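Local atomic coordinates of ripening-associated protein (PDB entry 4PIT), a protein that binds mannose-containing glycans as a jacalin-related lectin, through two neighbouring sugar pockets. Residues Val7-Gly12 with Gly123-Gly128. The protein carries 1 engineered substitution. Sequence-based numbering, arbitrary orientation.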
loop_
_atom_site.group_PDB
_atom_site.type_symbol
_atom_site.label_atom_id
_atom_site.label_comp_id
_atom_site.label_asym_id
_atom_site.label_seq_id
_atom_site.Cartn_x
_atom_site.Cartn_y
_atom_site.Cartn_z
ATOM N N VAL B 7 2.083 -6.896 -0.157
ATOM C CA VAL B 7 2.235 -5.539 0.401
ATOM C C VAL B 7 1.645 -5.540 1.822
ATOM O O VAL B 7 0.714 -6.300 2.149
ATOM C CB VAL B 7 1.649 -4.415 -0.491
ATOM C CG1 VAL B 7 2.392 -4.326 -1.824
ATOM C CG2 VAL B 7 0.165 -4.598 -0.718
ATOM N N GLY B 8 2.225 -4.692 2.668
ATOM C CA GLY B 8 1.911 -4.749 4.076
ATOM C C GLY B 8 2.969 -5.598 4.767
ATOM O O GLY B 8 4.036 -5.862 4.195
ATOM N N ALA B 9 2.712 -6.084 5.971
ATOM C CA ALA B 9 1.491 -5.879 6.730
ATOM C C ALA B 9 1.489 -4.529 7.413
ATOM O O ALA B 9 2.569 -3.941 7.649
ATOM C CB ALA B 9 1.362 -6.975 7.786
ATOM N N TRP B 10 0.280 -4.032 7.666
ATOM C CA TRP B 10 0.038 -2.835 8.464
ATOM C C TRP B 10 -0.418 -3.289 9.829
ATOM O O TRP B 10 -1.268 -4.181 9.920
ATOM C CB TRP B 10 -1.034 -1.950 7.826
ATOM C CG TRP B 10 -0.552 -1.294 6.563
ATOM C CD1 TRP B 10 0.163 -0.131 6.464
ATOM C CD2 TRP B 10 -0.676 -1.807 5.235
ATOM N NE1 TRP B 10 0.451 0.137 5.152
ATOM C CE2 TRP B 10 -0.038 -0.886 4.369
ATOM C CE3 TRP B 10 -1.276 -2.948 4.686
ATOM C CZ2 TRP B 10 -0.012 -1.061 2.974
ATOM C CZ3 TRP B 10 -1.194 -3.162 3.316
ATOM C CH2 TRP B 10 -0.574 -2.215 2.469
ATOM N N GLY B 11 0.147 -2.689 10.866
ATOM C CA GLY B 11 -0.181 -3.039 12.249
ATOM C C GLY B 11 1.059 -3.279 13.072
ATOM O O GLY B 11 2.140 -2.742 12.790
ATOM N N GLY B 12 0.880 -4.060 14.122
ATOM C CA GLY B 12 1.927 -4.350 15.092
ATOM C C GLY B 12 2.685 -5.637 14.900
ATOM O O GLY B 12 2.414 -6.417 13.970
ATOM N N GLY B 123 -5.153 -12.709 -1.649
ATOM C CA GLY B 123 -4.891 -13.493 -0.458
ATOM C C GLY B 123 -4.490 -12.551 0.661
ATOM O O GLY B 123 -4.267 -11.353 0.444
ATOM N N PHE B 124 -4.348 -13.119 1.854
ATOM C CA PHE B 124 -4.032 -12.367 3.052
ATOM C C PHE B 124 -2.907 -12.966 3.838
ATOM O O PHE B 124 -2.687 -14.168 3.837
ATOM C CB PHE B 124 -5.262 -12.330 3.994
ATOM C CG PHE B 124 -6.403 -11.507 3.461
ATOM C CD1 PHE B 124 -6.393 -10.124 3.581
ATOM C CD2 PHE B 124 -7.508 -12.119 2.881
ATOM C CE1 PHE B 124 -7.454 -9.355 3.106
ATOM C CE2 PHE B 124 -8.578 -11.346 2.415
ATOM C CZ PHE B 124 -8.546 -9.969 2.545
ATOM N N PHE B 125 -2.230 -12.110 4.581
ATOM C CA PHE B 125 -1.235 -12.519 5.575
ATOM C C PHE B 125 -1.313 -11.473 6.691
ATOM O O PHE B 125 -1.998 -10.456 6.538
ATOM C CB PHE B 125 0.187 -12.683 4.980
ATOM C CG PHE B 125 0.846 -11.419 4.494
ATOM C CD1 PHE B 125 0.522 -10.878 3.251
ATOM C CD2 PHE B 125 1.751 -10.730 5.306
ATOM C CE1 PHE B 125 1.138 -9.694 2.798
ATOM C CE2 PHE B 125 2.369 -9.547 4.848
ATOM C CZ PHE B 125 2.045 -9.033 3.599
ATOM N N GLY B 126 -0.663 -11.732 7.814
ATOM C CA GLY B 126 -0.649 -10.747 8.900
ATOM C C GLY B 126 -0.280 -11.387 10.208
ATOM O O GLY B 126 0.542 -12.316 10.233
ATOM N N ARG B 127 -0.810 -10.838 11.311
ATOM C CA ARG B 127 -0.504 -11.364 12.642
ATOM C C ARG B 127 -1.768 -11.256 13.477
ATOM O O ARG B 127 -2.540 -10.304 13.324
ATOM C CB ARG B 127 0.652 -10.566 13.316
ATOM C CG ARG B 127 1.972 -10.565 12.511
ATOM C CD ARG B 127 3.097 -9.833 13.273
ATOM N NE ARG B 127 3.487 -10.633 14.421
ATOM C CZ ARG B 127 4.391 -11.599 14.393
ATOM N NH1 ARG B 127 4.644 -12.302 15.484
ATOM N NH2 ARG B 127 5.031 -11.894 13.261
ATOM N N GLY B 128 -1.984 -12.259 14.314
ATOM C CA GLY B 128 -3.164 -12.273 15.179
ATOM C C GLY B 128 -2.854 -12.800 16.564
ATOM O O GLY B 128 -2.012 -13.682 16.723
#
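The ring of Phe125 reaches over to the backbone of Val7-Ala9 and supplies most of this contact. Its far end does the touching: CZ lies 3.4 Å from Val7 O and 3.7 Å from Gly8 C, and CE2 comes within 3.7 Å of Ala9 N. All three atoms meet the ring obliquely, whereas Gly8 O lies in the ring plane at its edge. Beside this backbone, the methyl CB of Ala9 packs on CE2 at 4.0 Å and lies 4.4 Å from CA of Gly126, which has no side chain to intervene. Phe125 gets there by a first torsion that sets CG between the backbone N and the carbonyl carbon (chi1 67°), which swings the ring across toward Val7-Ala9. Further along, the Arg127 chain bends at chi3 (70°), and its CD rests 3.6 Å from Gly12 O. The guanidinium itself is held by the neighbouring loop, NE bonding to Gly14 O and NH1 to Gly15 O.

The peptide before Ala9 is cis, and Gly8 adopts backbone angles suited to glycine; its CA lies 3.6 Å above one face of the Trp10 ring, offset toward the rim. The indole stacks with Phe112 and gives its NE1 hydrogen to Ser113 O of the second subunit. Lys6 makes a cation-pi contact with Phe125, whose ring also packs on Ala117 of the second subunit.

The two segments run roughly parallel, at 31°, with strand 134-140 hydrogen-bonded between them as the antiparallel partner of both. Val7, on the strand outermost within this chain, pairs with a strand of the second subunit and continues the sheet across the dimer. This is one four-stranded sheet of the beta-prism fold of jacalin-related lectins, and the Gly12-Arg127 end leads to the mannose pocket that includes Gly14, Gly15 and Asp133.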